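Local structure of probable transcriptional regulator, LysR family protein (Rhodococcus sp., 2QL3) at residues Tyr61-Ser66 against Ala180-Val185; Trp69-Leu74 against Val185-Gln190; Asp100-Pro105 against Ala125-Arg130; His104-Leu109 against Gly150-Leu155. The protein is probably a DNA-binding transcription factor of the LysR family, seen here only as its C-terminal substrate-binding domain. One frame throughout, in Å; residues are numbered along the deposited sequence.

Interaction 1 of 4, residues Tyr61-Ser66 against Ala180-Val185; sequences YDLDLS and ASVAVV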
loop_
_atom_site.group_PDB
_atom_site.type_symbol
_atom_site.label_atom_id
_atom_site.label_comp_id
_atom_site.label_asym_id
_atom_site.label_seq_id
_atom_site.Cartn_x
_atom_site.Cartn_y
_atom_site.Cartn_z
ATOM N N TYR A 61 -13.383 -6.442 -6.364
ATOM C CA TYR A 61 -14.547 -5.614 -6.613
ATOM C C TYR A 61 -15.299 -6.132 -7.823
ATOM O O TYR A 61 -14.705 -6.489 -8.832
ATOM C CB TYR A 61 -14.188 -4.154 -6.865
ATOM C CG TYR A 61 -13.304 -3.462 -5.860
ATOM C CD1 TYR A 61 -13.769 -3.134 -4.589
ATOM C CD2 TYR A 61 -12.021 -3.054 -6.217
ATOM C CE1 TYR A 61 -12.974 -2.418 -3.694
ATOM C CE2 TYR A 61 -11.193 -2.376 -5.300
ATOM C CZ TYR A 61 -11.690 -2.056 -4.042
ATOM O OH TYR A 61 -10.905 -1.362 -3.131
ATOM N N ASP A 62 -16.626 -6.132 -7.758
ATOM C CA ASP A 62 -17.436 -6.531 -8.911
ATOM C C ASP A 62 -17.567 -5.311 -9.806
ATOM O O ASP A 62 -18.612 -4.623 -9.804
ATOM C CB ASP A 62 -18.799 -7.013 -8.421
ATOM C CG ASP A 62 -19.691 -7.578 -9.522
ATOM O OD1 ASP A 62 -19.268 -7.858 -10.681
ATOM O OD2 ASP A 62 -20.871 -7.722 -9.194
ATOM N N LEU A 63 -16.468 -5.015 -10.511
ATOM C CA LEU A 63 -16.347 -4.007 -11.574
ATOM C C LEU A 63 -15.566 -4.618 -12.746
ATOM O O LEU A 63 -14.456 -5.161 -12.571
ATOM C CB LEU A 63 -15.609 -2.729 -11.083
ATOM C CG LEU A 63 -16.221 -1.947 -9.928
ATOM C CD1 LEU A 63 -15.304 -0.922 -9.380
ATOM C CD2 LEU A 63 -17.543 -1.304 -10.361
ATOM N N ASP A 64 -16.170 -4.571 -13.935
ATOM C CA ASP A 64 -15.495 -5.004 -15.179
ATOM C C ASP A 64 -15.028 -6.494 -15.160
ATOM O O ASP A 64 -13.978 -6.823 -15.697
ATOM C CB ASP A 64 -14.275 -4.069 -15.500
ATOM C CG ASP A 64 -14.610 -2.521 -15.471
ATOM O OD1 ASP A 64 -15.665 -2.129 -15.980
ATOM O OD2 ASP A 64 -13.763 -1.682 -14.996
ATOM N N LEU A 65 -15.778 -7.386 -14.513
ATOM C CA LEU A 65 -15.356 -8.779 -14.362
ATOM C C LEU A 65 -15.851 -9.555 -15.585
ATOM O O LEU A 65 -16.848 -9.169 -16.159
ATOM C CB LEU A 65 -15.946 -9.376 -13.063
ATOM C CG LEU A 65 -15.569 -8.724 -11.722
ATOM C CD1 LEU A 65 -16.198 -9.485 -10.549
ATOM C CD2 LEU A 65 -14.045 -8.584 -11.548
ATOM N N SER A 66 -15.200 -10.639 -15.992
ATOM C CA SER A 66 -15.829 -11.479 -17.015
ATOM C C SER A 66 -17.150 -12.036 -16.536
ATOM O O SER A 66 -17.300 -12.412 -15.370
ATOM C CB SER A 66 -15.007 -12.691 -17.455
ATOM O OG SER A 66 -13.856 -12.790 -16.661
ATOM N N ALA A 180 -23.012 5.047 -7.211
ATOM C CA ALA A 180 -23.381 3.631 -7.223
ATOM C C ALA A 180 -22.524 2.904 -6.169
ATOM O O ALA A 180 -21.330 3.218 -6.038
ATOM C CB ALA A 180 -23.122 3.049 -8.661
ATOM N N SER A 181 -23.132 2.037 -5.365
ATOM C CA SER A 181 -22.364 1.182 -4.460
ATOM C C SER A 181 -21.600 0.123 -5.255
ATOM O O SER A 181 -22.026 -0.273 -6.352
ATOM C CB SER A 181 -23.269 0.487 -3.437
ATOM O OG SER A 181 -23.898 1.507 -2.687
ATOM N N VAL A 182 -20.497 -0.335 -4.682
ATOM C CA VAL A 182 -19.684 -1.335 -5.311
ATOM C C VAL A 182 -19.596 -2.507 -4.371
ATOM O O VAL A 182 -19.248 -2.349 -3.197
ATOM C CB VAL A 182 -18.252 -0.774 -5.622
ATOM C CG1 VAL A 182 -17.327 -1.880 -6.231
ATOM C CG2 VAL A 182 -18.345 0.424 -6.540
ATOM N N ALA A 183 -19.926 -3.673 -4.912
ATOM C CA ALA A 183 -19.798 -4.923 -4.216
ATOM C C ALA A 183 -18.373 -5.435 -4.284
ATOM O O ALA A 183 -17.706 -5.366 -5.326
ATOM C CB ALA A 183 -20.766 -5.948 -4.799
ATOM N N VAL A 184 -17.922 -5.923 -3.137
ATOM C CA VAL A 184 -16.809 -6.803 -3.030
ATOM C C VAL A 184 -17.382 -8.232 -3.053
ATOM O O VAL A 184 -18.296 -8.595 -2.267
ATOM C CB VAL A 184 -16.050 -6.512 -1.759
ATOM C CG1 VAL A 184 -14.777 -7.418 -1.624
ATOM C CG2 VAL A 184 -15.634 -5.025 -1.731
ATOM N N VAL A 185 -16.847 -9.038 -3.976
ATOM C CA VAL A 185 -17.280 -10.421 -4.176
ATOM C C VAL A 185 -16.153 -11.457 -3.947
ATOM O O VAL A 185 -14.975 -11.135 -4.078
ATOM C CB VAL A 185 -17.875 -10.592 -5.588
ATOM C CG1 VAL A 185 -19.115 -9.642 -5.776
ATOM C CG2 VAL A 185 -16.790 -10.336 -6.713
HETATM O O HOH W 1 -20.428 -3.585 -7.956
#
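D62 N gives a nearly straight hydrogen bond to A183 O, 2.8 Å long with 174° at the hydrogen. The same oxygen also receives a CA-H...O contact from Y61 CA. Y61 and V184 form an antiparallel non-hydrogen-bonded pair here, where strand 57-61 ends beside strand 182-189 in the mixed sheet of the LysR substrate-binding domain. A second polar link runs through a water. It donates to D62 O at 2.8 Å and accepts from A183 N at 3.1 Å. D62 is the centre of an inverse gamma turn, closed by a weak bond from L63 N to Y61 O. The turn leads the chain away from strand 182-189.

The apolar contacts centre on V182. V182 CG1 (chi1 177°, anti to the backbone N) lies 3.9 Å from Y61 CB and also meets CG and CD1 of L63, whose side chain crosses it at about a right angle. V184 CG2 touches Y61 CD1 at 3.9 Å, oblique to the ring. L65 CD1 and V185 CG2 meet tip to tip at 4.0 Å. V185 CG1 packs on D62 CB at 3.7 Å. H117 of helix 114-125 also touches L63 and V182.

Between these two segments, one direct backbone bond and one water bridge join the end of strand 57-61 to strand 182-189. The water spans A183 N and D62 O where the turn parts the two segments, while Y61, the valines and the leucines pack beside them.

Interaction 2 of 4, residues Trp69-Leu74 against Val185-Gln190; sequences WQTVPL and VVAWHQ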
loop_
_atom_site.group_PDB
_atom_site.type_symbol
_atom_site.label_atom_id
_atom_site.label_comp_id
_atom_site.label_asym_id
_atom_site.label_seq_id
_atom_site.Cartn_x
_atom_site.Cartn_y
_atom_site.Cartn_z
ATOM N N TRP A 69 -17.195 -15.635 -14.722
ATOM C CA TRP A 69 -16.964 -15.759 -13.287
ATOM C C TRP A 69 -18.257 -15.783 -12.505
ATOM O O TRP A 69 -19.111 -14.939 -12.659
ATOM C CB TRP A 69 -16.098 -14.588 -12.797
ATOM C CG TRP A 69 -14.635 -14.632 -13.333
ATOM C CD1 TRP A 69 -14.136 -15.409 -14.369
ATOM C CD2 TRP A 69 -13.552 -13.807 -12.898
ATOM N NE1 TRP A 69 -12.808 -15.123 -14.584
ATOM C CE2 TRP A 69 -12.411 -14.160 -13.682
ATOM C CE3 TRP A 69 -13.422 -12.822 -11.915
ATOM C CZ2 TRP A 69 -11.164 -13.561 -13.491
ATOM C CZ3 TRP A 69 -12.172 -12.240 -11.702
ATOM C CH2 TRP A 69 -11.062 -12.594 -12.509
ATOM N N GLN A 70 -18.403 -16.794 -11.695
ATOM C CA GLN A 70 -19.448 -16.872 -10.693
ATOM C C GLN A 70 -18.956 -15.972 -9.562
ATOM O O GLN A 70 -17.749 -15.911 -9.304
ATOM C CB GLN A 70 -19.537 -18.311 -10.217
ATOM C CG GLN A 70 -20.068 -19.279 -11.259
ATOM C CD GLN A 70 -21.588 -19.281 -11.280
ATOM O OE1 GLN A 70 -22.230 -19.990 -10.494
ATOM N NE2 GLN A 70 -22.175 -18.490 -12.171
ATOM N N THR A 71 -19.863 -15.259 -8.919
ATOM C CA THR A 71 -19.498 -14.341 -7.835
ATOM C C THR A 71 -20.538 -14.466 -6.706
ATOM O O THR A 71 -21.661 -14.862 -6.960
ATOM C CB THR A 71 -19.451 -12.848 -8.273
ATOM O OG1 THR A 71 -20.753 -12.440 -8.686
ATOM C CG2 THR A 71 -18.412 -12.570 -9.411
ATOM N N VAL A 72 -20.154 -14.132 -5.473
ATOM C CA VAL A 72 -21.088 -14.070 -4.350
ATOM C C VAL A 72 -20.665 -12.815 -3.555
ATOM O O VAL A 72 -19.503 -12.692 -3.173
ATOM C CB VAL A 72 -21.001 -15.350 -3.435
ATOM C CG1 VAL A 72 -21.661 -15.091 -2.085
ATOM C CG2 VAL A 72 -21.698 -16.566 -4.039
ATOM N N PRO A 73 -21.611 -11.890 -3.289
ATOM C CA PRO A 73 -21.242 -10.665 -2.606
ATOM C C PRO A 73 -20.868 -10.839 -1.139
ATOM O O PRO A 73 -21.480 -11.607 -0.414
ATOM C CB PRO A 73 -22.452 -9.758 -2.802
ATOM C CG PRO A 73 -23.597 -10.677 -2.939
ATOM C CD PRO A 73 -23.052 -11.943 -3.609
ATOM N N LEU A 74 -19.811 -10.161 -0.718
ATOM C CA LEU A 74 -19.319 -10.297 0.648
ATOM C C LEU A 74 -19.782 -9.062 1.421
ATOM O O LEU A 74 -20.170 -9.125 2.598
ATOM C CB LEU A 74 -17.801 -10.369 0.594
ATOM C CG LEU A 74 -17.010 -11.684 0.541
ATOM C CD1 LEU A 74 -17.776 -12.809 0.019
ATOM C CD2 LEU A 74 -15.777 -11.469 -0.279
ATOM N N VAL A 185 -16.847 -9.038 -3.976
ATOM C CA VAL A 185 -17.280 -10.421 -4.176
ATOM C C VAL A 185 -16.153 -11.457 -3.947
ATOM O O VAL A 185 -14.975 -11.135 -4.078
ATOM C CB VAL A 185 -17.875 -10.592 -5.588
ATOM C CG1 VAL A 185 -19.115 -9.642 -5.776
ATOM C CG2 VAL A 185 -16.790 -10.336 -6.713
ATOM N N VAL A 186 -16.536 -12.674 -3.557
ATOM C CA VAL A 186 -15.714 -13.890 -3.836
ATOM C C VAL A 186 -16.047 -14.426 -5.245
ATOM O O VAL A 186 -17.219 -14.530 -5.618
ATOM C CB VAL A 186 -15.824 -14.990 -2.741
ATOM C CG1 VAL A 186 -17.276 -15.607 -2.635
ATOM C CG2 VAL A 186 -14.759 -16.113 -2.970
ATOM N N ALA A 187 -15.035 -14.688 -6.060
ATOM C CA ALA A 187 -15.285 -15.100 -7.444
ATOM C C ALA A 187 -14.523 -16.347 -7.839
ATOM O O ALA A 187 -13.485 -16.668 -7.268
ATOM C CB ALA A 187 -14.959 -13.904 -8.424
ATOM N N TRP A 188 -15.071 -17.094 -8.776
ATOM C CA TRP A 188 -14.381 -18.243 -9.342
ATOM C C TRP A 188 -14.911 -18.444 -10.742
ATOM O O TRP A 188 -15.946 -17.934 -11.081
ATOM C CB TRP A 188 -14.580 -19.508 -8.510
ATOM C CG TRP A 188 -16.008 -19.990 -8.424
ATOM C CD1 TRP A 188 -16.596 -20.948 -9.184
ATOM C CD2 TRP A 188 -17.023 -19.488 -7.543
ATOM N NE1 TRP A 188 -17.934 -21.103 -8.823
ATOM C CE2 TRP A 188 -18.220 -20.221 -7.816
ATOM C CE3 TRP A 188 -17.038 -18.499 -6.540
ATOM C CZ2 TRP A 188 -19.404 -20.021 -7.103
ATOM C CZ3 TRP A 188 -18.217 -18.278 -5.834
ATOM C CH2 TRP A 188 -19.397 -19.035 -6.130
ATOM N N HIS A 189 -14.208 -19.205 -11.552
ATOM C CA HIS A 189 -14.583 -19.352 -12.957
ATOM C C HIS A 189 -15.700 -20.413 -13.134
ATOM O O HIS A 189 -15.587 -21.512 -12.612
ATOM C CB HIS A 189 -13.289 -19.726 -13.683
ATOM C CG HIS A 189 -13.321 -19.545 -15.164
ATOM N ND1 HIS A 189 -14.040 -20.371 -16.001
ATOM C CD2 HIS A 189 -12.654 -18.680 -15.966
ATOM C CE1 HIS A 189 -13.828 -20.012 -17.258
ATOM N NE2 HIS A 189 -12.983 -18.991 -17.267
ATOM N N GLN A 190 -16.793 -20.047 -13.835
ATOM C CA GLN A 190 -17.889 -20.937 -14.275
ATOM C C GLN A 190 -17.491 -22.350 -14.631
ATOM O O GLN A 190 -18.271 -23.278 -14.444
ATOM C CB GLN A 190 -18.473 -20.409 -15.586
ATOM C CG GLN A 190 -19.901 -20.033 -15.546
ATOM C CD GLN A 190 -20.179 -19.056 -16.603
ATOM O OE1 GLN A 190 -19.729 -19.206 -17.754
ATOM N NE2 GLN A 190 -20.832 -17.965 -16.214
#
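Q70 lays its CB over one face of the W188 indole, 3.6 Å from the centroid of the five-membered ring. This is a CH-pi contact, offset toward the rim. The Q70 amide plane stands 86° from the ring plane. W188 CG sits between its N and carbonyl carbon (chi1 63°), which folds the indole back over strand 69-74. At the edge of the same ring, near its plane, V72 CG2 approaches W188 CH2 at 4.0 Å. V72 CB packs on V186 CG1. L74 crosses V186 at about a right angle, with L74 CD1 3.9 Å from V186 CG1.

The two strands are antiparallel neighbours in the mixed sheet of the LysR substrate-binding domain, which has the periplasmic-binding-protein fold. Two N-H...O bonds join each hydrogen-bonded pair, Q70 with W188 and V72 with V186; the shortest is Q70 N to W188 O at 2.8 Å.

W69, T71, A187 and H189 lie on the other face. The W69 and H189 rings meet obliquely, with planes at 52° and centroids 5.5 Å apart. W69 CE3 touches A187 CB at 4.0 Å, and helix 43-51 packs against W69 through R47, L50 and E51. T71 CG2 reaches A187 CB at 3.8 Å.

Interaction 3 of 4, residues Asp100-Pro105 against Ala125-Arg130; sequences DLAEHP and AGFAPR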
loop_
_atom_site.group_PDB
_atom_site.type_symbol
_atom_site.label_atom_id
_atom_site.label_comp_id
_atom_site.label_asym_id
_atom_site.label_seq_id
_atom_site.Cartn_x
_atom_site.Cartn_y
_atom_site.Cartn_z
ATOM N N ASP A 100 -18.483 20.352 -6.400
ATOM C CA ASP A 100 -17.903 21.444 -5.591
ATOM C C ASP A 100 -16.379 21.352 -5.469
ATOM O O ASP A 100 -15.731 22.288 -5.061
ATOM C CB ASP A 100 -18.566 21.554 -4.205
ATOM C CG ASP A 100 -20.062 21.945 -4.300
ATOM O OD1 ASP A 100 -20.753 22.026 -3.250
ATOM O OD2 ASP A 100 -20.555 22.146 -5.439
ATOM N N LEU A 101 -15.827 20.215 -5.859
ATOM C CA LEU A 101 -14.390 19.951 -5.850
ATOM C C LEU A 101 -13.813 19.938 -7.268
ATOM O O LEU A 101 -12.645 19.644 -7.459
ATOM C CB LEU A 101 -14.154 18.588 -5.190
ATOM C CG LEU A 101 -14.390 18.570 -3.682
ATOM C CD1 LEU A 101 -14.579 17.134 -3.287
ATOM C CD2 LEU A 101 -13.143 19.196 -2.993
ATOM N N ALA A 102 -14.632 20.250 -8.271
ATOM C CA ALA A 102 -14.162 20.180 -9.658
ATOM C C ALA A 102 -12.903 21.007 -9.913
ATOM O O ALA A 102 -12.068 20.644 -10.777
ATOM C CB ALA A 102 -15.295 20.583 -10.653
ATOM N N GLU A 103 -12.763 22.125 -9.201
ATOM C CA GLU A 103 -11.604 22.977 -9.411
ATOM C C GLU A 103 -10.472 22.803 -8.364
ATOM O O GLU A 103 -9.468 23.483 -8.446
ATOM C CB GLU A 103 -12.019 24.456 -9.612
ATOM C CG GLU A 103 -12.792 24.707 -10.961
ATOM C CD GLU A 103 -11.882 24.580 -12.227
ATOM O OE1 GLU A 103 -11.066 25.523 -12.485
ATOM O OE2 GLU A 103 -11.974 23.555 -12.964
ATOM N N HIS A 104 -10.639 21.891 -7.402
ATOM C CA HIS A 104 -9.583 21.606 -6.400
ATOM C C HIS A 104 -8.757 20.424 -6.905
ATOM O O HIS A 104 -9.307 19.532 -7.585
ATOM C CB HIS A 104 -10.206 21.220 -5.062
ATOM C CG HIS A 104 -10.847 22.354 -4.338
ATOM N ND1 HIS A 104 -12.181 22.679 -4.493
ATOM C CD2 HIS A 104 -10.346 23.225 -3.433
ATOM C CE1 HIS A 104 -12.462 23.730 -3.744
ATOM N NE2 HIS A 104 -11.372 24.068 -3.077
ATOM N N PRO A 105 -7.437 20.402 -6.580
ATOM C CA PRO A 105 -6.544 19.375 -7.107
ATOM C C PRO A 105 -6.929 18.015 -6.564
ATOM O O PRO A 105 -7.179 17.904 -5.382
ATOM C CB PRO A 105 -5.165 19.734 -6.502
ATOM C CG PRO A 105 -5.387 20.762 -5.523
ATOM C CD PRO A 105 -6.737 21.370 -5.712
ATOM N N ALA A 125 -20.871 13.406 -12.245
ATOM C CA ALA A 125 -21.078 14.717 -11.597
ATOM C C ALA A 125 -20.777 15.915 -12.534
ATOM O O ALA A 125 -20.967 17.103 -12.149
ATOM C CB ALA A 125 -20.268 14.811 -10.329
ATOM N N GLY A 126 -20.305 15.612 -13.748
ATOM C CA GLY A 126 -20.150 16.627 -14.820
ATOM C C GLY A 126 -18.732 17.096 -15.158
ATOM O O GLY A 126 -18.566 17.992 -15.960
ATOM N N PHE A 127 -17.703 16.494 -14.566
ATOM C CA PHE A 127 -16.342 17.020 -14.753
ATOM C C PHE A 127 -15.282 15.966 -14.950
ATOM O O PHE A 127 -15.529 14.757 -14.766
ATOM C CB PHE A 127 -15.945 18.047 -13.672
ATOM C CG PHE A 127 -15.729 17.448 -12.320
ATOM C CD1 PHE A 127 -16.819 17.085 -11.519
ATOM C CD2 PHE A 127 -14.432 17.235 -11.841
ATOM C CE1 PHE A 127 -16.635 16.479 -10.281
ATOM C CE2 PHE A 127 -14.227 16.668 -10.576
ATOM C CZ PHE A 127 -15.322 16.288 -9.801
ATOM N N ALA A 128 -14.135 16.437 -15.422
ATOM C CA ALA A 128 -12.916 15.673 -15.545
ATOM C C ALA A 128 -12.019 16.257 -14.452
ATOM O O ALA A 128 -11.781 17.462 -14.413
ATOM C CB ALA A 128 -12.296 15.883 -16.940
ATOM N N PRO A 129 -11.598 15.430 -13.507
ATOM C CA PRO A 129 -10.861 16.057 -12.392
ATOM C C PRO A 129 -9.467 16.543 -12.807
ATOM O O PRO A 129 -8.854 15.953 -13.737
ATOM C CB PRO A 129 -10.720 14.931 -11.397
ATOM C CG PRO A 129 -10.693 13.678 -12.273
ATOM C CD PRO A 129 -11.733 13.968 -13.349
ATOM N N ARG A 130 -9.002 17.572 -12.100
ATOM C CA ARG A 130 -7.618 18.082 -12.189
ATOM C C ARG A 130 -6.732 17.224 -11.277
ATOM O O ARG A 130 -6.699 17.453 -10.072
ATOM C CB ARG A 130 -7.511 19.539 -11.699
ATOM C CG ARG A 130 -8.563 20.584 -12.268
ATOM C CD ARG A 130 -8.404 21.997 -11.626
ATOM N NE ARG A 130 -6.986 22.366 -11.495
ATOM C CZ ARG A 130 -6.284 22.478 -10.348
ATOM N NH1 ARG A 130 -6.848 22.307 -9.149
ATOM N NH2 ARG A 130 -4.987 22.785 -10.395
HETATM O O HOH W 2 -12.196 19.599 -13.274
#
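A102 CB sits over one face of the F127 ring, 3.7 Å from the centroid and 19° off the ring normal. This CH-pi contact is the tightly packed part. The methyl is nearest F127 CG, at 3.6 Å, and A102 CA lies near CE2. F127 CG stands between its N and carbonyl carbon (chi1 71°), which turns the ring toward A102. L98 and C122 also touch the F127 side chain. An alanine in place of F127 would probably leave the A102 methyl without its aromatic partner and open a gap between the two loops.

The other end is looser and more exposed. R130 bends at chi3 and runs past E103 and P105. R130 NH1 makes a weak hydrogen bond to E103 O, 3.0 Å long with 126° at the hydrogen. P105 CD lies 3.6 Å from R130 NH1, with the two side chains side by side. The E103 carboxylate makes no salt bridge with R130: OE1 stays 5.3 Å from NE. A bound phosphate, probably from the crystallisation liquor, lies about 4 Å from the R130 side chain. Between the two ends a water donates to A102 O.

A type I beta turn, L101 to H104, leads into strand 106-109, and a Schellman motif at G126 closes helix 114-125. The two segments lie side by side where they enter parallel strands 106-109 and 131-135 of a beta-alpha-beta crossover.

Interaction 4 of 4, residues His104-Leu109 against Gly150-Leu155; sequences HPMVLL and GWTLLL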
loop_
_atom_site.group_PDB
_atom_site.type_symbol
_atom_site.label_atom_id
_atom_site.label_comp_id
_atom_site.label_asym_id
_atom_site.label_seq_id
_atom_site.Cartn_x
_atom_site.Cartn_y
_atom_site.Cartn_z
ATOM N N HIS A 104 -10.639 21.891 -7.402
ATOM C CA HIS A 104 -9.583 21.606 -6.400
ATOM C C HIS A 104 -8.757 20.424 -6.905
ATOM O O HIS A 104 -9.307 19.532 -7.585
ATOM C CB HIS A 104 -10.206 21.220 -5.062
ATOM C CG HIS A 104 -10.847 22.354 -4.338
ATOM N ND1 HIS A 104 -12.181 22.679 -4.493
ATOM C CD2 HIS A 104 -10.346 23.225 -3.433
ATOM C CE1 HIS A 104 -12.462 23.730 -3.744
ATOM N NE2 HIS A 104 -11.372 24.068 -3.077
ATOM N N PRO A 105 -7.437 20.402 -6.580
ATOM C CA PRO A 105 -6.544 19.375 -7.107
ATOM C C PRO A 105 -6.929 18.015 -6.564
ATOM O O PRO A 105 -7.179 17.904 -5.382
ATOM C CB PRO A 105 -5.165 19.734 -6.502
ATOM C CG PRO A 105 -5.387 20.762 -5.523
ATOM C CD PRO A 105 -6.737 21.370 -5.712
HETATM N N MSE A 106 -6.964 16.986 -7.406
HETATM C CA MSE A 106 -7.261 15.667 -6.921
HETATM C C MSE A 106 -6.002 14.790 -6.810
HETATM O O MSE A 106 -5.082 14.948 -7.581
HETATM C CB MSE A 106 -8.354 14.993 -7.811
HETATM C CG MSE A 106 -8.799 13.593 -7.299
HETATM SE SE MSE A 106 -9.487 12.547 -8.802
HETATM C CE MSE A 106 -10.351 11.040 -7.766
ATOM N N VAL A 107 -5.990 13.878 -5.818
ATOM C CA VAL A 107 -5.004 12.794 -5.682
ATOM C C VAL A 107 -5.781 11.560 -6.162
ATOM O O VAL A 107 -6.797 11.185 -5.560
ATOM C CB VAL A 107 -4.545 12.567 -4.198
ATOM C CG1 VAL A 107 -3.617 11.361 -4.083
ATOM C CG2 VAL A 107 -3.827 13.770 -3.659
ATOM N N LEU A 108 -5.359 11.000 -7.290
ATOM C CA LEU A 108 -6.045 9.881 -7.931
ATOM C C LEU A 108 -5.385 8.546 -7.563
ATOM O O LEU A 108 -4.171 8.352 -7.741
ATOM C CB LEU A 108 -6.045 10.076 -9.452
ATOM C CG LEU A 108 -6.520 8.932 -10.321
ATOM C CD1 LEU A 108 -7.992 8.860 -10.229
ATOM C CD2 LEU A 108 -6.126 9.075 -11.809
ATOM N N LEU A 109 -6.187 7.635 -7.019
ATOM C CA LEU A 109 -5.748 6.250 -6.868
ATOM C C LEU A 109 -5.882 5.550 -8.234
ATOM O O LEU A 109 -6.970 5.354 -8.740
ATOM C CB LEU A 109 -6.581 5.528 -5.801
ATOM C CG LEU A 109 -6.089 4.066 -5.568
ATOM C CD1 LEU A 109 -4.639 4.077 -5.032
ATOM C CD2 LEU A 109 -6.989 3.307 -4.654
ATOM N N GLY A 150 -4.327 17.146 -1.943
ATOM C CA GLY A 150 -5.572 17.261 -2.681
ATOM C C GLY A 150 -6.717 16.464 -2.005
ATOM O O GLY A 150 -6.676 16.217 -0.823
ATOM N N TRP A 151 -7.770 16.140 -2.758
ATOM C CA TRP A 151 -8.871 15.339 -2.264
ATOM C C TRP A 151 -8.820 14.024 -3.032
ATOM O O TRP A 151 -8.300 13.985 -4.163
ATOM C CB TRP A 151 -10.214 16.070 -2.496
ATOM C CG TRP A 151 -10.546 16.403 -3.948
ATOM C CD1 TRP A 151 -10.226 17.562 -4.617
ATOM C CD2 TRP A 151 -11.254 15.588 -4.883
ATOM N NE1 TRP A 151 -10.697 17.512 -5.903
ATOM C CE2 TRP A 151 -11.321 16.309 -6.099
ATOM C CE3 TRP A 151 -11.835 14.306 -4.820
ATOM C CZ2 TRP A 151 -11.954 15.808 -7.235
ATOM C CZ3 TRP A 151 -12.480 13.817 -5.950
ATOM C CH2 TRP A 151 -12.538 14.569 -7.145
ATOM N N THR A 152 -9.386 12.960 -2.469
ATOM C CA THR A 152 -9.543 11.748 -3.247
ATOM C C THR A 152 -10.925 11.133 -3.151
ATOM O O THR A 152 -11.790 11.603 -2.427
ATOM C CB THR A 152 -8.429 10.686 -2.963
ATOM O OG1 THR A 152 -8.360 9.778 -4.082
ATOM C CG2 THR A 152 -8.662 9.913 -1.612
ATOM N N LEU A 153 -11.132 10.067 -3.890
ATOM C CA LEU A 153 -12.264 9.192 -3.595
ATOM C C LEU A 153 -11.820 7.762 -3.495
ATOM O O LEU A 153 -10.990 7.319 -4.280
ATOM C CB LEU A 153 -13.408 9.373 -4.595
ATOM C CG LEU A 153 -13.345 9.177 -6.088
ATOM C CD1 LEU A 153 -14.004 7.846 -6.411
ATOM C CD2 LEU A 153 -14.112 10.282 -6.781
ATOM N N LEU A 154 -12.380 7.062 -2.510
ATOM C CA LEU A 154 -11.963 5.712 -2.124
ATOM C C LEU A 154 -13.176 4.841 -1.865
ATOM O O LEU A 154 -14.221 5.302 -1.380
ATOM C CB LEU A 154 -11.069 5.743 -0.856
ATOM C CG LEU A 154 -9.665 6.443 -0.911
ATOM C CD1 LEU A 154 -9.081 6.542 0.466
ATOM C CD2 LEU A 154 -8.619 5.855 -1.920
ATOM N N LEU A 155 -13.003 3.554 -2.164
ATOM C CA LEU A 155 -14.056 2.555 -2.077
ATOM C C LEU A 155 -14.023 1.889 -0.710
ATOM O O LEU A 155 -14.949 1.163 -0.342
ATOM C CB LEU A 155 -13.901 1.495 -3.191
ATOM C CG LEU A 155 -14.505 1.870 -4.549
ATOM C CD1 LEU A 155 -16.003 1.768 -4.445
ATOM C CD2 LEU A 155 -14.187 3.298 -4.970
HETATM O O HOH W 3 -9.044 8.082 -6.525
#
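M106 and W151 are brought together by their first torsions. M106 CG is anti to the backbone N (chi1 -176°) and the chain runs on extended. W151 CG lies between its N and carbonyl carbon (chi1 59°). M106 CG therefore sits almost squarely over the six-membered ring, 3.7 Å from its centroid and 3° off the normal. The selenium of this selenomethionine is 4.5 Å from the same centroid, an oblique Met-aromatic contact. M106 CE goes on to L153 CG at 3.9 Å.

W151 NE1 donates to H104 O at 3.0 Å, from well above the carbonyl plane. Backbone bonds join W151 N to P105 O and V107 N to W151 O. T152 OG1 donates to V107 O at 2.6 Å, nearly in line with the C=O. A water accepts from L109 N and donates to T152 OG1. A leucine in place of W151 would probably take away the ring under M106 and leave H104 O without its indole donor.

Segment 150-155 runs beside strand 106-109, next to helices 114-125 and 138-147. The buried T152 hydroxyl gives its proton to V107 O and accepts from the water, so both its roles are filled.

Overall arrangement
All four contacts lie within the LysR substrate-binding domain. Interactions 1 and 2 share V185 and strand 182-189, with centres about 10 Å apart. Their segments alternate along the chain. Interactions 3 and 4 share H104 and P105, also with centres about 10 Å apart, and R130 O probably bonds to M106 N between them. Both are nested in the chain loops closed by interactions 1 and 2. Interactions 2 and 3 are the farthest apart, at about 34 Å between centres. Interaction 1 touches interaction 4 where V182 and Y61 pack on L155. Strand 69-84 pairs with both 182-189 and 152-154, so one sheet runs across the chain's centre, consistent with the two-lobed periplasmic-binding-protein fold.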